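Local coordinates for 5-carboxyvanillate decarboxylase (Sphingomonas paucimobilis, PDB 4L6D), which probably catalyses the manganese-dependent removal of a carboxyl group from 5-carboxyvanillate to give vanillate, within a barrel of the amidohydrolase fold, at residues T7-T12 / W294-P299; R238-H243 / L257-Y262; L92-N97 / A126-R131. One frame throughout, in Å; residues are numbered along the deposited sequence.

Contact 1: T7-T12 / W294-P299; sequences TEEAVT and WAIDYP. With MN (manganese (II) ion), chain I; VNL (4-hydroxy-3-methoxybenzoate), chain J.
Glu8 and Asp297 share a manganese ion where the first strand of the amidohydrolase (beta/alpha)8 barrel meets the loop that follows the last. Glu8 OE2 lies 2.2 Å from manganese and Asp297 OD1 2.1 Å from it. The shared metal accounts for the 2.9 Å between Glu8 OE2 and Asp297 OD1, two acceptors that it draws together. The two side chains run side by side in one direction, yet their carboxylate planes are turned 79° apart. His174, a water and the phenolic O3 of vanillate complete the ligands, and that water donates to Glu8 O. Each carboxylate is also held through its second oxygen, Glu8 OE1 by Tyr172 and Ser272, Asp297 OD2 by His227. With CG anti to the backbone N (chi1 -158°) and an extended chain beyond, Glu8 reaches straight to the ion.

On the next residue, the carboxylate of Glu9 ties down the loop. Ile296 N donates to Glu9 OE1 at 2.8 Å, almost straight at 169°. The same oxygen takes Asp297 N on its syn lone pair and Glu8 N from above the carboxylate plane, so three backbone N-H groups grip one atom. Glu9 OE2 accepts from Tyr298 N at 2.8 Å on its syn side. A bend at chi2 turns the carboxylate toward this run of amides; with both oxygens engaged, its rotation is fixed.

Further hydrogen bonds lie on either side of Glu9 in sequence. Ala10 N donates to Tyr298 O at 2.9 Å, and Trp294 O accepts both Thr7 N, in the carbonyl plane, and the side-chain hydroxyl Thr7 OG1, from above it. Apolar contacts are few: Ala295 CB rests against Glu8 CB, and beyond the cis peptide bond Pro299 CD sits 3.9 Å from Ala10 CB.

Contact 2: R238-H243 / L257-Y262; sequences RLDYMH and LKPSEY. With VNL (4-hydroxy-3-methoxybenzoate), chain L.
Ser260 N donates to Asp240 OD1 at 2.8 Å, the shortest soundly placed polar bond between 238-243 and 257-262. It is fairly straight (159°) and uses the syn lone pair. The setting is a helix N-terminus: Lys258 is the N-cap of helix 259-266, Pro259 opens its first turn, and Asp240 reaches over from helix 236-249 to take one of the amides there. Both helices belong to the crossover between barrel strands 223-225 and 267-270. A carboxylate at this helix end is likely to be favoured by the helix dipole. Within the turn, Glu261 OE1 accepts from Lys258 N at 2.9 Å, the half of a capping box that a lysine N-cap allows.

The second oxygen, Asp240 OD2, faces Ser260 OG and the O3 of a vanillate, but it is modelled too close to the ligand for its exact place to be trusted. Ser260 OG, set between its backbone N and carbonyl carbon (chi1 72°), is turned toward that oxygen and also bonds Arg264, another residue of this vanillate pocket.

Pro259 supplies the apolar part. Its CG lies over one face of the His243 ring, 4.0 Å from the centroid and close to the normal, which meets the geometry of a CH-pi contact. Pro259 CG is offset toward the rim of the ring, nearest His243 CG at 3.7 Å. Without the imidazole, as with an alanine here, that side of Pro259 would probably lose its cover and a gap would open toward Leu211 and Leu255, which His243 also touches. One turn before His243, Leu239 packs on Trp196 of the second subunit, placing this contact beside the dimer interface, while its own CB meets Pro259 CB at 4.1 Å.

Contact 3: L92-N97 / A126-R131; sequences LARIAN and AREIER. With VNL (4-hydroxy-3-methoxybenzoate), chain K.
Glu128 is the first residue of 126-131 to reach helix 86-106, and it does so through Asn97. Asn97 ND2 donates to Glu128 OE2 at 2.8 Å and 174°, on the anti lone pair of that oxygen. Amide and carboxylate approach from opposite directions with their planes nearly coplanar, so the bond lies nearly flat in both groups. CG anti to the backbone N, followed by a bend at chi2, carries the Glu128 carboxylate across to this amide. The other end of the amide, Asn97 OD1, is held by Thr116 N, which leaves the Asn97 side chain pinned at both polar atoms.

One turn later comes Arg131, which grips the same carboxylate side-on. Arg131 NE meets Glu128 OE1 at 2.9 Å, and Arg131 NH1 meets Glu128 OE2 at 2.8 Å on its syn lone pair. Glu128 OE2 therefore has two donors, one on each lone pair, and the salt bridge fixes the carboxylate for Asn97. The Arg131 guanidinium also packs against the aliphatic part of Arg94: Arg94 CD lies over one face, and Arg94 CG is 3.4 Å from Arg131 NH1. The two guanidinium planes stand 78° apart, and Asp98 forms a salt bridge with each, which probably offsets their like charges.

Bent at chi2 and chi3, Arg94 then turns its own guanidinium outward to a vanillate carboxylate. Arg94 NE bonds O1 of this ligand at 2.9 Å, and Arg94 NH1 bonds O2 at the same length. The helix segments run parallel, 7° between directions and 10.9 Å between axes, as neighbouring helices do in the outer layer of a beta/alpha barrel, each following its own strand, 71-76 and 111-115.

Contact 1 is the buried one, at the metal site where the first strand meets the loop after the last; contacts 2 and 3 are partly buried and lie farther out, among helices. Their centres are about 30 Å and 21 Å from that of contact 1, and about 34 Å from each other. No helix or strand is shared, and both helical contacts are nested in the long chain loop that contact 1 closes. Carboxylates lead in all three, with different mates: manganese and backbone amides in contact 1, a helix N-terminus in contact 2, an amide and an arginine in contact 3. Each has a vanillate nearby, but only that of contact 1 binds the metal.

Contact 1: T7-T12 / W294-P299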
loop_
_atom_site.group_PDB
_atom_site.type_symbol
_atom_site.label_atom_id
_atom_site.label_comp_id
_atom_site.label_asym_id
_atom_site.label_seq_id
_atom_site.Cartn_x
_atom_site.Cartn_y
_atom_site.Cartn_z
ATOM N N THR A 7 13.401 -13.095 -12.290
ATOM C CA THR A 7 12.131 -13.002 -13.015
ATOM C C THR A 7 11.590 -11.622 -13.402
ATOM O O THR A 7 10.512 -11.556 -14.002
ATOM C CB THR A 7 11.003 -13.750 -12.276
ATOM O OG1 THR A 7 10.899 -13.260 -10.928
ATOM C CG2 THR A 7 11.287 -15.248 -12.252
ATOM N N GLU A 8 12.302 -10.538 -13.089
ATOM C CA GLU A 8 11.802 -9.203 -13.450
ATOM C C GLU A 8 12.898 -8.376 -14.102
ATOM O O GLU A 8 13.241 -7.286 -13.635
ATOM C CB GLU A 8 11.232 -8.446 -12.242
ATOM C CG GLU A 8 10.246 -7.329 -12.679
ATOM C CD GLU A 8 9.815 -6.427 -11.533
ATOM O OE1 GLU A 8 9.136 -6.919 -10.600
ATOM O OE2 GLU A 8 10.152 -5.222 -11.559
ATOM N N GLU A 9 13.437 -8.894 -15.200
ATOM C CA GLU A 9 14.671 -8.361 -15.738
ATOM C C GLU A 9 14.366 -7.616 -17.016
ATOM O O GLU A 9 14.006 -8.207 -18.025
ATOM C CB GLU A 9 15.693 -9.492 -15.919
ATOM C CG GLU A 9 15.747 -10.414 -14.680
ATOM C CD GLU A 9 15.798 -9.621 -13.379
ATOM O OE1 GLU A 9 15.026 -9.940 -12.432
ATOM O OE2 GLU A 9 16.599 -8.660 -13.318
ATOM N N ALA A 10 14.490 -6.298 -16.937
ATOM C CA ALA A 10 14.061 -5.402 -18.000
ATOM C C ALA A 10 15.018 -5.382 -19.182
ATOM O O ALA A 10 16.237 -5.493 -19.020
ATOM C CB ALA A 10 13.907 -3.991 -17.439
ATOM N N VAL A 11 14.444 -5.199 -20.369
ATOM C CA VAL A 11 15.198 -5.083 -21.607
ATOM C C VAL A 11 14.458 -4.076 -22.494
ATOM O O VAL A 11 13.297 -3.775 -22.250
ATOM C CB VAL A 11 15.317 -6.464 -22.313
ATOM C CG1 VAL A 11 13.945 -6.950 -22.828
ATOM C CG2 VAL A 11 16.343 -6.445 -23.426
ATOM N N THR A 12 15.127 -3.542 -23.508
ATOM C CA THR A 12 14.409 -2.789 -24.527
ATOM C C THR A 12 14.969 -3.119 -25.900
ATOM O O THR A 12 15.973 -3.827 -26.013
ATOM C CB THR A 12 14.421 -1.278 -24.275
ATOM O OG1 THR A 12 13.496 -0.643 -25.172
ATOM C CG2 THR A 12 15.825 -0.694 -24.477
ATOM N N TRP A 294 12.226 -15.494 -6.959
ATOM C CA TRP A 294 13.296 -14.516 -6.867
ATOM C C TRP A 294 13.389 -13.656 -8.132
ATOM O O TRP A 294 13.063 -14.104 -9.238
ATOM C CB TRP A 294 14.605 -15.262 -6.592
ATOM C CG TRP A 294 15.825 -14.399 -6.541
ATOM C CD1 TRP A 294 16.180 -13.535 -5.550
ATOM C CD2 TRP A 294 16.851 -14.329 -7.532
ATOM N NE1 TRP A 294 17.373 -12.918 -5.868
ATOM C CE2 TRP A 294 17.808 -13.403 -7.078
ATOM C CE3 TRP A 294 17.059 -14.977 -8.763
ATOM C CZ2 TRP A 294 18.952 -13.098 -7.811
ATOM C CZ3 TRP A 294 18.190 -14.672 -9.490
ATOM C CH2 TRP A 294 19.126 -13.741 -9.009
ATOM N N ALA A 295 13.839 -12.414 -7.961
ATOM C CA ALA A 295 14.098 -11.516 -9.088
ATOM C C ALA A 295 15.174 -10.511 -8.696
ATOM O O ALA A 295 15.512 -10.401 -7.518
ATOM C CB ALA A 295 12.825 -10.786 -9.521
ATOM N N ILE A 296 15.689 -9.762 -9.674
ATOM C CA ILE A 296 16.699 -8.742 -9.413
ATOM C C ILE A 296 16.153 -7.339 -9.657
ATOM O O ILE A 296 16.470 -6.413 -8.904
ATOM C CB ILE A 296 17.955 -8.944 -10.282
ATOM C CG1 ILE A 296 18.561 -10.332 -10.050
ATOM C CG2 ILE A 296 18.973 -7.833 -10.009
ATOM C CD1 ILE A 296 19.538 -10.731 -11.136
ATOM N N ASP A 297 15.333 -7.189 -10.701
ATOM C CA ASP A 297 14.970 -5.878 -11.249
ATOM C C ASP A 297 16.169 -5.192 -11.927
ATOM O O ASP A 297 16.308 -3.967 -11.876
ATOM C CB ASP A 297 14.341 -4.953 -10.187
ATOM C CG ASP A 297 13.066 -4.293 -10.668
ATOM O OD1 ASP A 297 12.862 -4.206 -11.893
ATOM O OD2 ASP A 297 12.268 -3.848 -9.813
ATOM N N TYR A 298 17.026 -5.984 -12.571
ATOM C CA TYR A 298 18.121 -5.458 -13.378
ATOM C C TYR A 298 17.518 -4.817 -14.646
ATOM O O TYR A 298 16.525 -5.318 -15.159
ATOM C CB TYR A 298 19.059 -6.614 -13.746
ATOM C CG TYR A 298 20.257 -6.185 -14.552
ATOM C CD1 TYR A 298 21.422 -5.775 -13.924
ATOM C CD2 TYR A 298 20.217 -6.169 -15.947
ATOM C CE1 TYR A 298 22.519 -5.370 -14.653
ATOM C CE2 TYR A 298 21.307 -5.764 -16.684
ATOM C CZ TYR A 298 22.462 -5.372 -16.031
ATOM O OH TYR A 298 23.564 -4.956 -16.743
ATOM N N PRO A 299 18.102 -3.714 -15.161
ATOM C CA PRO A 299 19.308 -2.996 -14.732
ATOM C C PRO A 299 19.035 -1.871 -13.748
ATOM O O PRO A 299 19.937 -1.079 -13.446
ATOM C CB PRO A 299 19.828 -2.415 -16.047
ATOM C CG PRO A 299 18.583 -2.082 -16.800
ATOM C CD PRO A 299 17.612 -3.214 -16.463
HETATM MN MN MN I . 11.062 -3.729 -12.866
HETATM C C1 VNL J . 12.860 1.837 -12.206
HETATM C CO1 VNL J . 13.003 0.719 -11.373
HETATM C CO2 VNL J . 12.160 1.754 -13.425
HETATM C CM1 VNL J . 12.451 -0.519 -11.749
HETATM C CM2 VNL J . 11.594 0.541 -13.810
HETATM O OM VNL J . 10.895 0.363 -14.976
HETATM C CZ VNL J . 11.749 -0.635 -12.949
HETATM C CC VNL J . 13.495 3.142 -11.803
HETATM C CV VNL J . 10.686 1.471 -15.873
HETATM O O1 VNL J . 14.363 3.177 -10.889
HETATM O O2 VNL J . 13.187 4.177 -12.441
HETATM O O3 VNL J . 11.470 -1.839 -13.533
HETATM O O HOH W 1 11.904 -4.881 -14.532
#

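Contact 2: R238-H243 / L257-Y262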
loop_
_atom_site.group_PDB
_atom_site.type_symbol
_atom_site.label_atom_id
_atom_site.label_comp_id
_atom_site.label_asym_id
_atom_site.label_seq_id
_atom_site.Cartn_x
_atom_site.Cartn_y
_atom_site.Cartn_z
ATOM N N ARG A 238 -7.103 -8.126 6.318
ATOM C CA ARG A 238 -8.002 -6.977 6.256
ATOM C C ARG A 238 -8.855 -6.970 4.990
ATOM O O ARG A 238 -10.034 -6.636 5.041
ATOM C CB ARG A 238 -7.170 -5.699 6.348
ATOM C CG ARG A 238 -7.942 -4.377 6.374
ATOM C CD ARG A 238 -7.103 -3.401 7.174
ATOM N NE ARG A 238 -7.514 -1.996 7.158
ATOM C CZ ARG A 238 -8.457 -1.474 7.936
ATOM N NH1 ARG A 238 -9.187 -2.252 8.734
ATOM N NH2 ARG A 238 -8.704 -0.167 7.889
ATOM N N LEU A 239 -8.262 -7.344 3.856
ATOM C CA LEU A 239 -9.037 -7.493 2.626
ATOM C C LEU A 239 -10.179 -8.485 2.844
ATOM O O LEU A 239 -11.314 -8.228 2.445
ATOM C CB LEU A 239 -8.138 -7.964 1.478
ATOM C CG LEU A 239 -7.213 -6.897 0.879
ATOM C CD1 LEU A 239 -6.133 -7.562 0.050
ATOM C CD2 LEU A 239 -8.014 -5.920 0.021
ATOM N N ASP A 240 -9.882 -9.606 3.505
ATOM C CA ASP A 240 -10.913 -10.601 3.767
ATOM C C ASP A 240 -11.914 -10.075 4.793
ATOM O O ASP A 240 -13.130 -10.226 4.632
ATOM C CB ASP A 240 -10.303 -11.896 4.307
ATOM C CG ASP A 240 -9.644 -12.737 3.239
ATOM O OD1 ASP A 240 -9.758 -12.403 2.048
ATOM O OD2 ASP A 240 -9.006 -13.739 3.620
ATOM N N TYR A 241 -11.412 -9.481 5.871
ATOM C CA TYR A 241 -12.313 -9.039 6.924
ATOM C C TYR A 241 -13.347 -8.041 6.411
ATOM O O TYR A 241 -14.535 -8.145 6.731
ATOM C CB TYR A 241 -11.593 -8.462 8.164
ATOM C CG TYR A 241 -12.637 -8.128 9.206
ATOM C CD1 TYR A 241 -13.085 -9.099 10.087
ATOM C CD2 TYR A 241 -13.262 -6.873 9.235
ATOM C CE1 TYR A 241 -14.097 -8.832 10.996
ATOM C CE2 TYR A 241 -14.272 -6.600 10.138
ATOM C CZ TYR A 241 -14.684 -7.582 11.018
ATOM O OH TYR A 241 -15.693 -7.330 11.916
ATOM N N MET A 242 -12.888 -7.067 5.628
ATOM C CA MET A 242 -13.757 -5.973 5.215
ATOM C C MET A 242 -14.596 -6.287 3.982
ATOM O O MET A 242 -15.419 -5.475 3.574
ATOM C CB MET A 242 -12.929 -4.701 4.994
ATOM C CG MET A 242 -12.441 -4.068 6.305
ATOM S SD MET A 242 -13.861 -3.568 7.279
ATOM C CE MET A 242 -13.128 -3.029 8.839
ATOM N N HIS A 243 -14.412 -7.468 3.399
ATOM C CA HIS A 243 -15.126 -7.787 2.170
ATOM C C HIS A 243 -16.649 -7.818 2.353
ATOM O O HIS A 243 -17.390 -7.403 1.458
ATOM C CB HIS A 243 -14.629 -9.107 1.591
ATOM C CG HIS A 243 -15.088 -9.341 0.189
ATOM N ND1 HIS A 243 -15.685 -10.516 -0.213
ATOM C CD2 HIS A 243 -15.075 -8.532 -0.897
ATOM C CE1 HIS A 243 -15.990 -10.432 -1.497
ATOM N NE2 HIS A 243 -15.632 -9.238 -1.935
ATOM N N LEU A 257 -15.009 -16.948 -3.831
ATOM C CA LEU A 257 -13.966 -17.143 -2.827
ATOM C C LEU A 257 -13.733 -15.857 -2.050
ATOM O O LEU A 257 -14.270 -14.801 -2.396
ATOM C CB LEU A 257 -12.643 -17.540 -3.489
ATOM C CG LEU A 257 -12.633 -18.710 -4.483
ATOM C CD1 LEU A 257 -11.224 -18.916 -5.020
ATOM C CD2 LEU A 257 -13.154 -19.989 -3.860
ATOM N N LYS A 258 -12.906 -15.942 -1.017
ATOM C CA LYS A 258 -12.459 -14.742 -0.302
ATOM C C LYS A 258 -11.349 -14.050 -1.097
ATOM O O LYS A 258 -10.616 -14.704 -1.845
ATOM C CB LYS A 258 -11.906 -15.112 1.080
ATOM C CG LYS A 258 -12.894 -15.792 2.016
ATOM C CD LYS A 258 -12.233 -16.165 3.330
ATOM C CE LYS A 258 -13.192 -16.982 4.194
ATOM N NZ LYS A 258 -12.544 -17.532 5.423
ATOM N N PRO A 259 -11.198 -12.727 -0.928
ATOM C CA PRO A 259 -10.098 -12.010 -1.597
ATOM C C PRO A 259 -8.727 -12.693 -1.468
ATOM O O PRO A 259 -8.037 -12.844 -2.483
ATOM C CB PRO A 259 -10.128 -10.637 -0.916
ATOM C CG PRO A 259 -11.593 -10.440 -0.610
ATOM C CD PRO A 259 -12.100 -11.806 -0.202
ATOM N N SER A 260 -8.355 -13.140 -0.271
ATOM C CA SER A 260 -7.036 -13.740 -0.071
ATOM C C SER A 260 -6.947 -15.085 -0.775
ATOM O O SER A 260 -5.854 -15.529 -1.157
ATOM C CB SER A 260 -6.715 -13.905 1.419
ATOM O OG SER A 260 -7.486 -14.952 1.990
ATOM N N GLU A 261 -8.097 -15.734 -0.952
ATOM C CA GLU A 261 -8.129 -17.006 -1.670
ATOM C C GLU A 261 -7.884 -16.836 -3.164
ATOM O O GLU A 261 -7.205 -17.663 -3.768
ATOM C CB GLU A 261 -9.417 -17.788 -1.375
ATOM C CG GLU A 261 -9.473 -18.248 0.081
ATOM C CD GLU A 261 -10.839 -18.725 0.535
ATOM O OE1 GLU A 261 -11.838 -18.517 -0.183
ATOM O OE2 GLU A 261 -10.916 -19.318 1.637
ATOM N N TYR A 262 -8.417 -15.771 -3.760
ATOM C CA TYR A 262 -7.993 -15.414 -5.116
ATOM C C TYR A 262 -6.511 -15.120 -5.156
ATOM O O TYR A 262 -5.824 -15.511 -6.103
ATOM C CB TYR A 262 -8.753 -14.202 -5.660
ATOM C CG TYR A 262 -10.212 -14.501 -5.832
ATOM C CD1 TYR A 262 -10.642 -15.380 -6.822
ATOM C CD2 TYR A 262 -11.155 -13.957 -4.971
ATOM C CE1 TYR A 262 -11.973 -15.685 -6.970
ATOM C CE2 TYR A 262 -12.497 -14.260 -5.106
ATOM C CZ TYR A 262 -12.904 -15.131 -6.107
ATOM O OH TYR A 262 -14.235 -15.459 -6.246
HETATM C C1 VNL L . -4.970 -14.558 7.096
HETATM C CO1 VNL L . -5.285 -13.801 5.952
HETATM C CO2 VNL L . -5.935 -15.355 7.751
HETATM C CM1 VNL L . -6.588 -13.815 5.427
HETATM C CM2 VNL L . -7.237 -15.384 7.252
HETATM O OM VNL L . -8.258 -16.118 7.800
HETATM C CZ VNL L . -7.572 -14.588 6.058
HETATM C CC VNL L . -3.570 -14.527 7.634
HETATM C CV VNL L . -8.026 -16.951 8.949
HETATM O O1 VNL L . -2.586 -14.485 6.841
HETATM O O2 VNL L . -3.440 -14.549 8.885
HETATM O O3 VNL L . -8.898 -14.583 5.688
#

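Contact 3: L92-N97 / A126-R131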
loop_
_atom_site.group_PDB
_atom_site.type_symbol
_atom_site.label_atom_id
_atom_site.label_comp_id
_atom_site.label_asym_id
_atom_site.label_seq_id
_atom_site.Cartn_x
_atom_site.Cartn_y
_atom_site.Cartn_z
ATOM N N LEU A 92 4.311 -2.111 -32.535
ATOM C CA LEU A 92 5.542 -2.212 -31.763
ATOM C C LEU A 92 5.558 -3.417 -30.832
ATOM O O LEU A 92 6.613 -3.986 -30.576
ATOM C CB LEU A 92 5.820 -0.920 -30.996
ATOM C CG LEU A 92 6.256 0.221 -31.910
ATOM C CD1 LEU A 92 6.389 1.496 -31.089
ATOM C CD2 LEU A 92 7.570 -0.128 -32.626
ATOM N N ALA A 93 4.397 -3.813 -30.320
ATOM C CA ALA A 93 4.356 -5.003 -29.481
ATOM C C ALA A 93 4.729 -6.217 -30.313
ATOM O O ALA A 93 5.497 -7.068 -29.865
ATOM C CB ALA A 93 2.975 -5.183 -28.845
ATOM N N ARG A 94 4.184 -6.294 -31.520
ATOM C CA ARG A 94 4.479 -7.413 -32.401
ATOM C C ARG A 94 5.981 -7.470 -32.688
ATOM O O ARG A 94 6.593 -8.541 -32.602
ATOM C CB ARG A 94 3.654 -7.300 -33.691
ATOM C CG ARG A 94 3.640 -8.558 -34.560
ATOM C CD ARG A 94 4.885 -8.677 -35.413
ATOM N NE ARG A 94 4.957 -7.598 -36.395
ATOM C CZ ARG A 94 6.059 -7.253 -37.046
ATOM N NH1 ARG A 94 6.015 -6.269 -37.930
ATOM N NH2 ARG A 94 7.202 -7.884 -36.802
ATOM N N ILE A 95 6.568 -6.319 -33.015
ATOM C CA ILE A 95 7.997 -6.241 -33.316
ATOM C C ILE A 95 8.833 -6.586 -32.091
ATOM O O ILE A 95 9.770 -7.391 -32.164
ATOM C CB ILE A 95 8.367 -4.844 -33.848
ATOM C CG1 ILE A 95 7.793 -4.651 -35.256
ATOM C CG2 ILE A 95 9.884 -4.628 -33.835
ATOM C CD1 ILE A 95 7.849 -3.215 -35.741
ATOM N N ALA A 96 8.473 -6.002 -30.950
ATOM C CA ALA A 96 9.200 -6.264 -29.714
ATOM C C ALA A 96 9.099 -7.732 -29.315
ATOM O O ALA A 96 10.035 -8.294 -28.740
ATOM C CB ALA A 96 8.693 -5.386 -28.589
ATOM N N ASN A 97 7.961 -8.360 -29.612
ATOM C CA ASN A 97 7.811 -9.786 -29.310
ATOM C C ASN A 97 8.662 -10.669 -30.215
ATOM O O ASN A 97 9.261 -11.649 -29.762
ATOM C CB ASN A 97 6.346 -10.218 -29.382
ATOM C CG ASN A 97 5.527 -9.673 -28.231
ATOM O OD1 ASN A 97 6.069 -9.292 -27.194
ATOM N ND2 ASN A 97 4.210 -9.667 -28.397
ATOM N N ALA A 126 -5.514 -9.707 -28.247
ATOM C CA ALA A 126 -5.883 -11.117 -28.094
ATOM C C ALA A 126 -5.229 -12.016 -29.147
ATOM O O ALA A 126 -4.744 -13.104 -28.819
ATOM C CB ALA A 126 -7.394 -11.282 -28.095
ATOM N N ARG A 127 -5.206 -11.564 -30.401
ATOM C CA ARG A 127 -4.490 -12.275 -31.460
ATOM C C ARG A 127 -2.997 -12.383 -31.156
ATOM O O ARG A 127 -2.387 -13.435 -31.345
ATOM C CB ARG A 127 -4.651 -11.559 -32.803
ATOM C CG ARG A 127 -6.080 -11.417 -33.278
ATOM C CD ARG A 127 -6.780 -12.752 -33.348
ATOM N NE ARG A 127 -6.093 -13.687 -34.230
ATOM C CZ ARG A 127 -6.264 -15.002 -34.178
ATOM N NH1 ARG A 127 -5.608 -15.799 -35.012
ATOM N NH2 ARG A 127 -7.087 -15.519 -33.275
ATOM N N GLU A 128 -2.394 -11.285 -30.707
ATOM C CA GLU A 128 -0.963 -11.292 -30.428
ATOM C C GLU A 128 -0.615 -12.210 -29.262
ATOM O O GLU A 128 0.394 -12.919 -29.299
ATOM C CB GLU A 128 -0.447 -9.868 -30.188
ATOM C CG GLU A 128 1.069 -9.752 -29.951
ATOM C CD GLU A 128 1.930 -10.244 -31.109
ATOM O OE1 GLU A 128 1.410 -10.492 -32.220
ATOM O OE2 GLU A 128 3.150 -10.390 -30.896
ATOM N N ILE A 129 -1.457 -12.208 -28.235
ATOM C CA ILE A 129 -1.264 -13.098 -27.091
ATOM C C ILE A 129 -1.243 -14.554 -27.557
ATOM O O ILE A 129 -0.365 -15.318 -27.154
ATOM C CB ILE A 129 -2.333 -12.835 -26.015
ATOM C CG1 ILE A 129 -2.018 -11.511 -25.326
ATOM C CG2 ILE A 129 -2.402 -13.979 -24.997
ATOM C CD1 ILE A 129 -3.190 -10.875 -24.614
ATOM N N GLU A 130 -2.176 -14.922 -28.431
ATOM C CA GLU A 130 -2.193 -16.274 -28.974
ATOM C C GLU A 130 -0.912 -16.564 -29.751
ATOM O O GLU A 130 -0.343 -17.647 -29.623
ATOM C CB GLU A 130 -3.418 -16.494 -29.862
ATOM C CG GLU A 130 -3.415 -17.844 -30.568
ATOM C CD GLU A 130 -4.691 -18.115 -31.335
ATOM O OE1 GLU A 130 -4.718 -19.108 -32.086
ATOM O OE2 GLU A 130 -5.664 -17.344 -31.186
ATOM N N ARG A 131 -0.444 -15.597 -30.538
ATOM C CA ARG A 131 0.787 -15.789 -31.308
ATOM C C ARG A 131 2.004 -15.965 -30.390
ATOM O O ARG A 131 2.866 -16.808 -30.652
ATOM C CB ARG A 131 1.004 -14.623 -32.289
ATOM C CG ARG A 131 2.124 -14.854 -33.296
ATOM C CD ARG A 131 2.325 -13.654 -34.227
ATOM N NE ARG A 131 3.001 -12.555 -33.548
ATOM C CZ ARG A 131 4.307 -12.318 -33.619
ATOM N NH1 ARG A 131 4.823 -11.292 -32.957
ATOM N NH2 ARG A 131 5.097 -13.088 -34.358
HETATM C C1 VNL K . 1.404 -4.290 -37.605
HETATM C CO1 VNL K . 0.540 -4.311 -36.494
HETATM C CO2 VNL K . 1.263 -3.319 -38.625
HETATM C CM1 VNL K . -0.485 -3.356 -36.368
HETATM C CM2 VNL K . 0.258 -2.359 -38.515
HETATM O OM VNL K . 0.048 -1.372 -39.440
HETATM C CZ VNL K . -0.639 -2.373 -37.344
HETATM C CC VNL K . 2.487 -5.324 -37.724
HETATM C CV VNL K . 0.959 -1.199 -40.550
HETATM O O1 VNL K . 2.435 -6.366 -37.026
HETATM O O2 VNL K . 3.420 -5.109 -38.541
HETATM O O3 VNL K . -1.649 -1.438 -37.309
#